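Local structure of putative rubredoxin reductase (Rhodopseudomonas palustris, 3FG2) at residues L251-L263 against S266-E280. The protein is an FAD-dependent ferredoxin reductase that probably passes electrons from NADH to the ferredoxin of the cytochrome P450 CYP199A2 system. Sequence-based numbering, arbitrary orientation.
Sequences LPTAAGIIVDQQL and SDPHISAIGDCALFE. With FAD (flavin-adenine dinucleotide), chain B.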
loop_
_atom_site.group_PDB
_atom_site.type_symbol
_atom_site.label_atom_id
_atom_site.label_comp_id
_atom_site.label_asym_id
_atom_site.label_seq_id
_atom_site.Cartn_x
_atom_site.Cartn_y
_atom_site.Cartn_z
ATOM N N LEU A 251 -5.192 17.843 16.084
ATOM C CA LEU A 251 -6.141 17.153 15.211
ATOM C C LEU A 251 -6.313 15.717 15.697
ATOM O O LEU A 251 -5.331 15.026 15.991
ATOM C CB LEU A 251 -5.645 17.163 13.765
ATOM C CG LEU A 251 -5.509 18.549 13.125
ATOM C CD1 LEU A 251 -5.026 18.403 11.685
ATOM C CD2 LEU A 251 -6.852 19.273 13.166
ATOM N N PRO A 252 -7.568 15.252 15.813
ATOM C CA PRO A 252 -7.815 13.881 16.274
ATOM C C PRO A 252 -7.125 12.848 15.388
ATOM O O PRO A 252 -7.111 12.976 14.163
ATOM C CB PRO A 252 -9.336 13.768 16.225
ATOM C CG PRO A 252 -9.781 15.176 16.494
ATOM C CD PRO A 252 -8.835 15.980 15.634
ATOM N N THR A 253 -6.536 11.837 16.010
ATOM C CA THR A 253 -5.854 10.784 15.269
ATOM C C THR A 253 -5.983 9.478 16.017
ATOM O O THR A 253 -6.320 9.456 17.196
ATOM C CB THR A 253 -4.350 11.066 15.110
ATOM O OG1 THR A 253 -3.754 11.202 16.407
ATOM C CG2 THR A 253 -4.117 12.328 14.311
ATOM N N ALA A 254 -5.720 8.385 15.318
ATOM C CA ALA A 254 -5.757 7.055 15.905
ATOM C C ALA A 254 -4.856 6.301 14.945
ATOM O O ALA A 254 -3.722 6.728 14.720
ATOM C CB ALA A 254 -7.170 6.498 15.883
ATOM N N ALA A 255 -5.343 5.203 14.376
ATOM C CA ALA A 255 -4.557 4.462 13.398
ATOM C C ALA A 255 -4.751 5.209 12.071
ATOM O O ALA A 255 -5.278 4.663 11.103
ATOM C CB ALA A 255 -5.069 3.037 13.284
ATOM N N GLY A 256 -4.330 6.470 12.057
ATOM C CA GLY A 256 -4.463 7.319 10.889
ATOM C C GLY A 256 -5.017 8.666 11.323
ATOM O O GLY A 256 -5.436 8.824 12.475
ATOM N N ILE A 257 -5.002 9.645 10.421
ATOM C CA ILE A 257 -5.531 10.974 10.724
ATOM C C ILE A 257 -7.037 10.923 10.471
ATOM O O ILE A 257 -7.476 10.671 9.351
ATOM C CB ILE A 257 -4.900 12.050 9.812
ATOM C CG1 ILE A 257 -3.377 11.927 9.841
ATOM C CG2 ILE A 257 -5.322 13.449 10.275
ATOM C CD1 ILE A 257 -2.663 12.917 8.937
ATOM N N ILE A 258 -7.825 11.166 11.511
ATOM C CA ILE A 258 -9.277 11.105 11.394
ATOM C C ILE A 258 -9.903 12.195 10.530
ATOM O O ILE A 258 -9.595 13.378 10.673
ATOM C CB ILE A 258 -9.941 11.108 12.792
ATOM C CG1 ILE A 258 -9.578 9.815 13.533
ATOM C CG2 ILE A 258 -11.455 11.210 12.660
ATOM C CD1 ILE A 258 -9.982 9.805 15.002
ATOM N N VAL A 259 -10.781 11.760 9.626
ATOM C CA VAL A 259 -11.486 12.648 8.706
ATOM C C VAL A 259 -12.917 12.132 8.489
ATOM O O VAL A 259 -13.183 10.945 8.674
ATOM C CB VAL A 259 -10.747 12.731 7.338
ATOM C CG1 VAL A 259 -9.353 13.317 7.527
ATOM C CG2 VAL A 259 -10.650 11.352 6.710
ATOM N N ASP A 260 -13.834 13.023 8.112
ATOM C CA ASP A 260 -15.225 12.624 7.884
ATOM C C ASP A 260 -15.466 12.107 6.464
ATOM O O ASP A 260 -14.519 11.820 5.738
ATOM C CB ASP A 260 -16.186 13.788 8.182
ATOM C CG ASP A 260 -15.923 15.017 7.321
ATOM O OD1 ASP A 260 -15.259 14.897 6.265
ATOM O OD2 ASP A 260 -16.403 16.110 7.706
ATOM N N GLN A 261 -16.734 11.986 6.075
ATOM C CA GLN A 261 -17.093 11.493 4.747
ATOM C C GLN A 261 -16.432 12.259 3.608
ATOM O O GLN A 261 -16.195 11.710 2.533
ATOM C CB GLN A 261 -18.607 11.550 4.551
ATOM C CG GLN A 261 -19.388 10.643 5.472
ATOM C CD GLN A 261 -20.893 10.828 5.340
ATOM O OE1 GLN A 261 -21.670 10.143 6.009
ATOM N NE2 GLN A 261 -21.310 11.755 4.480
ATOM N N GLN A 262 -16.136 13.530 3.838
ATOM C CA GLN A 262 -15.526 14.339 2.799
ATOM C C GLN A 262 -14.021 14.464 2.942
ATOM O O GLN A 262 -13.396 15.310 2.296
ATOM C CB GLN A 262 -16.188 15.715 2.761
ATOM C CG GLN A 262 -17.546 15.695 2.066
ATOM C CD GLN A 262 -18.342 16.966 2.290
ATOM O OE1 GLN A 262 -17.794 18.072 2.272
ATOM N NE2 GLN A 262 -19.647 16.817 2.491
ATOM N N LEU A 263 -13.447 13.609 3.784
ATOM C CA LEU A 263 -12.008 13.576 4.018
ATOM C C LEU A 263 -11.483 14.859 4.655
ATOM O O LEU A 263 -10.349 15.278 4.410
ATOM C CB LEU A 263 -11.281 13.279 2.697
ATOM C CG LEU A 263 -11.934 12.113 1.933
ATOM C CD1 LEU A 263 -11.229 11.863 0.609
ATOM C CD2 LEU A 263 -11.900 10.874 2.804
ATOM N N SER A 266 -11.183 17.769 11.733
ATOM C CA SER A 266 -12.060 18.593 12.553
ATOM C C SER A 266 -11.798 20.066 12.237
ATOM O O SER A 266 -12.571 20.944 12.616
ATOM C CB SER A 266 -11.801 18.319 14.032
ATOM O OG SER A 266 -10.433 18.509 14.332
ATOM N N ASP A 267 -10.700 20.332 11.538
ATOM C CA ASP A 267 -10.363 21.695 11.166
ATOM C C ASP A 267 -10.574 21.935 9.684
ATOM O O ASP A 267 -9.779 21.477 8.852
ATOM C CB ASP A 267 -8.900 22.027 11.489
ATOM C CG ASP A 267 -8.515 23.459 11.068
ATOM O OD1 ASP A 267 -7.310 23.787 11.045
ATOM O OD2 ASP A 267 -9.422 24.266 10.768
ATOM N N PRO A 268 -11.657 22.639 9.322
ATOM C CA PRO A 268 -11.823 22.871 7.887
ATOM C C PRO A 268 -10.525 23.588 7.524
ATOM O O PRO A 268 -9.888 24.162 8.402
ATOM C CB PRO A 268 -13.058 23.768 7.827
ATOM C CG PRO A 268 -13.017 24.495 9.142
ATOM C CD PRO A 268 -12.643 23.400 10.105
ATOM N N HIS A 269 -10.129 23.543 6.258
ATOM C CA HIS A 269 -8.870 24.142 5.794
ATOM C C HIS A 269 -7.822 23.037 5.829
ATOM O O HIS A 269 -6.708 23.225 5.349
ATOM C CB HIS A 269 -8.361 25.281 6.691
ATOM C CG HIS A 269 -9.332 26.403 6.887
ATOM N ND1 HIS A 269 -9.102 27.430 7.778
ATOM C CD2 HIS A 269 -10.544 26.649 6.335
ATOM C CE1 HIS A 269 -10.131 28.259 7.767
ATOM N NE2 HIS A 269 -11.021 27.807 6.901
ATOM N N ILE A 270 -8.174 21.893 6.415
ATOM C CA ILE A 270 -7.242 20.773 6.494
ATOM C C ILE A 270 -7.867 19.410 6.187
ATOM O O ILE A 270 -8.745 18.925 6.916
ATOM C CB ILE A 270 -6.569 20.694 7.883
ATOM C CG1 ILE A 270 -5.788 21.980 8.157
ATOM C CG2 ILE A 270 -5.610 19.504 7.930
ATOM C CD1 ILE A 270 -4.959 21.949 9.436
ATOM N N SER A 271 -7.398 18.794 5.108
ATOM C CA SER A 271 -7.877 17.473 4.698
ATOM C C SER A 271 -6.758 16.446 4.807
ATOM O O SER A 271 -5.576 16.797 4.834
ATOM C CB SER A 271 -8.366 17.502 3.247
ATOM O OG SER A 271 -9.559 18.245 3.123
ATOM N N ALA A 272 -7.138 15.175 4.866
ATOM C CA ALA A 272 -6.164 14.083 4.930
ATOM C C ALA A 272 -6.588 13.036 3.907
ATOM O O ALA A 272 -7.761 12.669 3.843
ATOM C CB ALA A 272 -6.130 13.477 6.324
ATOM N N ILE A 273 -5.637 12.567 3.104
ATOM C CA ILE A 273 -5.925 11.574 2.075
ATOM C C ILE A 273 -4.826 10.513 1.972
ATOM O O ILE A 273 -3.668 10.754 2.340
ATOM C CB ILE A 273 -6.050 12.234 0.682
ATOM C CG1 ILE A 273 -4.755 12.981 0.353
ATOM C CG2 ILE A 273 -7.241 13.176 0.644
ATOM C CD1 ILE A 273 -4.718 13.552 -1.036
ATOM N N GLY A 274 -5.201 9.342 1.456
ATOM C CA GLY A 274 -4.240 8.270 1.278
ATOM C C GLY A 274 -4.018 7.359 2.467
ATOM O O GLY A 274 -4.869 7.216 3.337
ATOM N N ASP A 275 -2.854 6.732 2.496
ATOM C CA ASP A 275 -2.511 5.817 3.571
ATOM C C ASP A 275 -2.613 6.434 4.965
ATOM O O ASP A 275 -2.895 5.729 5.930
ATOM C CB ASP A 275 -1.096 5.281 3.360
ATOM C CG ASP A 275 -1.028 4.200 2.296
ATOM O OD1 ASP A 275 -2.026 3.996 1.567
ATOM O OD2 ASP A 275 0.036 3.552 2.191
ATOM N N CYS A 276 -2.400 7.744 5.071
ATOM C CA CYS A 276 -2.432 8.406 6.374
ATOM C C CYS A 276 -3.821 8.711 6.907
ATOM O O CYS A 276 -3.976 9.039 8.087
ATOM C CB CYS A 276 -1.628 9.713 6.328
ATOM S SG CYS A 276 -2.499 11.147 5.593
ATOM N N ALA A 277 -4.832 8.583 6.053
ATOM C CA ALA A 277 -6.199 8.909 6.449
ATOM C C ALA A 277 -7.104 7.786 6.968
ATOM O O ALA A 277 -7.204 6.714 6.366
ATOM C CB ALA A 277 -6.894 9.635 5.293
ATOM N N LEU A 278 -7.769 8.066 8.091
ATOM C CA LEU A 278 -8.710 7.144 8.732
ATOM C C LEU A 278 -10.071 7.815 8.499
ATOM O O LEU A 278 -10.573 8.561 9.345
ATOM C CB LEU A 278 -8.423 7.053 10.235
ATOM C CG LEU A 278 -8.909 5.817 11.000
ATOM C CD1 LEU A 278 -8.742 6.070 12.497
ATOM C CD2 LEU A 278 -10.368 5.504 10.670
ATOM N N PHE A 279 -10.656 7.538 7.340
ATOM C CA PHE A 279 -11.914 8.146 6.935
ATOM C C PHE A 279 -13.207 7.424 7.282
ATOM O O PHE A 279 -13.234 6.224 7.558
ATOM C CB PHE A 279 -11.885 8.371 5.426
ATOM C CG PHE A 279 -11.898 7.098 4.632
ATOM C CD1 PHE A 279 -13.076 6.637 4.052
ATOM C CD2 PHE A 279 -10.734 6.344 4.485
ATOM C CE1 PHE A 279 -13.095 5.435 3.329
ATOM C CE2 PHE A 279 -10.738 5.148 3.772
ATOM C CZ PHE A 279 -11.918 4.690 3.188
ATOM N N GLU A 280 -14.289 8.189 7.238
ATOM C CA GLU A 280 -15.619 7.680 7.507
ATOM C C GLU A 280 -16.154 7.175 6.170
ATOM O O GLU A 280 -16.198 7.929 5.204
ATOM C CB GLU A 280 -16.494 8.816 8.042
ATOM C CG GLU A 280 -17.932 8.418 8.331
ATOM C CD GLU A 280 -18.788 9.588 8.797
ATOM O OE1 GLU A 280 -20.012 9.387 8.963
ATOM O OE2 GLU A 280 -18.243 10.701 8.996
HETATM P PA FAD B . 2.940 7.421 -0.167
HETATM O O1A FAD B . 3.681 6.615 0.837
HETATM O O2A FAD B . 3.007 7.129 -1.488
HETATM O O5B FAD B . 3.704 8.750 -0.049
HETATM C C5B FAD B . 3.876 9.503 1.194
HETATM C C4B FAD B . 4.944 10.563 0.850
HETATM O O4B FAD B . 4.847 11.623 1.876
HETATM C C3B FAD B . 6.405 10.077 0.895
HETATM O O3B FAD B . 7.210 10.430 -0.186
HETATM C C2B FAD B . 6.846 10.550 2.251
HETATM O O2B FAD B . 8.231 10.608 2.399
HETATM C C1B FAD B . 6.222 11.913 2.288
HETATM N N9A FAD B . 6.049 12.541 3.600
HETATM C C8A FAD B . 5.731 11.919 4.780
HETATM N N7A FAD B . 5.652 12.760 5.804
HETATM C C5A FAD B . 5.930 13.988 5.277
HETATM C C6A FAD B . 6.006 15.331 5.894
HETATM N N6A FAD B . 5.799 15.576 7.168
HETATM N N1A FAD B . 6.319 16.353 5.020
HETATM C C2A FAD B . 6.543 16.142 3.680
HETATM N N3A FAD B . 6.494 14.950 3.039
HETATM C C4A FAD B . 6.183 13.898 3.882
HETATM N N1 FAD B . -0.758 -0.619 -3.756
HETATM C C2 FAD B . -1.460 -1.205 -4.725
HETATM O O2 FAD B . -2.620 -0.969 -4.883
HETATM N N3 FAD B . -0.868 -2.145 -5.632
HETATM C C4 FAD B . 0.471 -2.485 -5.547
HETATM O O4 FAD B . 0.940 -3.283 -6.339
HETATM C C4X FAD B . 1.252 -1.846 -4.493
HETATM N N5 FAD B . 2.570 -2.133 -4.366
HETATM C C5X FAD B . 3.285 -1.504 -3.362
HETATM C C6 FAD B . 4.671 -1.807 -3.254
HETATM C C7 FAD B . 5.468 -1.224 -2.289
HETATM C C7M FAD B . 6.939 -1.581 -2.216
HETATM C C8 FAD B . 4.883 -0.265 -1.344
HETATM C C8M FAD B . 5.695 0.415 -0.264
HETATM C C9 FAD B . 3.509 0.040 -1.439
HETATM C C9A FAD B . 2.708 -0.566 -2.438
HETATM N N10 FAD B . 1.287 -0.286 -2.604
HETATM C C10 FAD B . 0.569 -0.893 -3.595
HETATM C "C1'" FAD B . 0.673 0.686 -1.665
HETATM C "C2'" FAD B . 0.728 2.126 -2.261
HETATM O "O2'" FAD B . 2.071 2.422 -2.575
HETATM C "C3'" FAD B . 0.176 3.080 -1.222
HETATM O "O3'" FAD B . -1.184 2.760 -0.955
HETATM C "C4'" FAD B . 0.271 4.508 -1.732
HETATM O "O4'" FAD B . 1.651 4.855 -2.018
HETATM C "C5'" FAD B . -0.278 5.432 -0.672
HETATM O "O5'" FAD B . -0.123 6.905 -1.219
HETATM P P FAD B . 0.173 8.020 -0.256
HETATM O O1P FAD B . 0.207 9.254 -1.202
HETATM O O2P FAD B . -0.725 8.115 0.806
HETATM O O3P FAD B . 1.493 7.831 0.352
#
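Ile-257 and Ala-277 sit side by side in a parallel pairing of strands 257-259 and 277-280, in a small mixed sheet of the FAD-binding, Rossmann-type domain; strand 270-272, an edge strand of that domain's parallel sheet, packs against it. The backbone ladder starts with Ile-257 N giving an almost straight, short bond to Cys-276 O (2.6 Å). Leu-278 N then reaches Ile-257 O from 51° above the carbonyl plane, and Val-259 N binds Leu-278 O; Glu-280 N to Val-259 O is weak. A separate bond, Ala-272 N to Leu-263 O at 3.2 Å, ties the turn 260-263 to the larger sheet.

The apolar layer lies between the sheets. Val-259 points into it: with CG1 anti to the carbonyl carbon (chi1 -62°), this methyl presses tightly on Ala-272 CB at 3.4 Å, while CG2 meets Phe-279 CB. Leu-263 CD2 joins that CB too, and the Phe-279 ring runs on to an edge-to-face contact with Tyr-314. On the other side of the small sheet, Leu-278 CD1 touches Ala-254 CB and Ile-258 CG1.

Beside the 260-263 turn, the extended Glu-280 side chain crosses Gln-261, amide and carboxylate planes 59° apart, with Gln-261 CG 3.5 Å from Glu-280 CD. With Glu-280 cut back to an alanine, Gln-261 CG would probably lose its cover on this side and the amide arm could turn more freely.

The loop between strands 270-272 and 277-280 contributes to the FAD site: Asp-275 N donates to FAD O2P, and its OD1 accepts from FAD O3' at 2.9 Å.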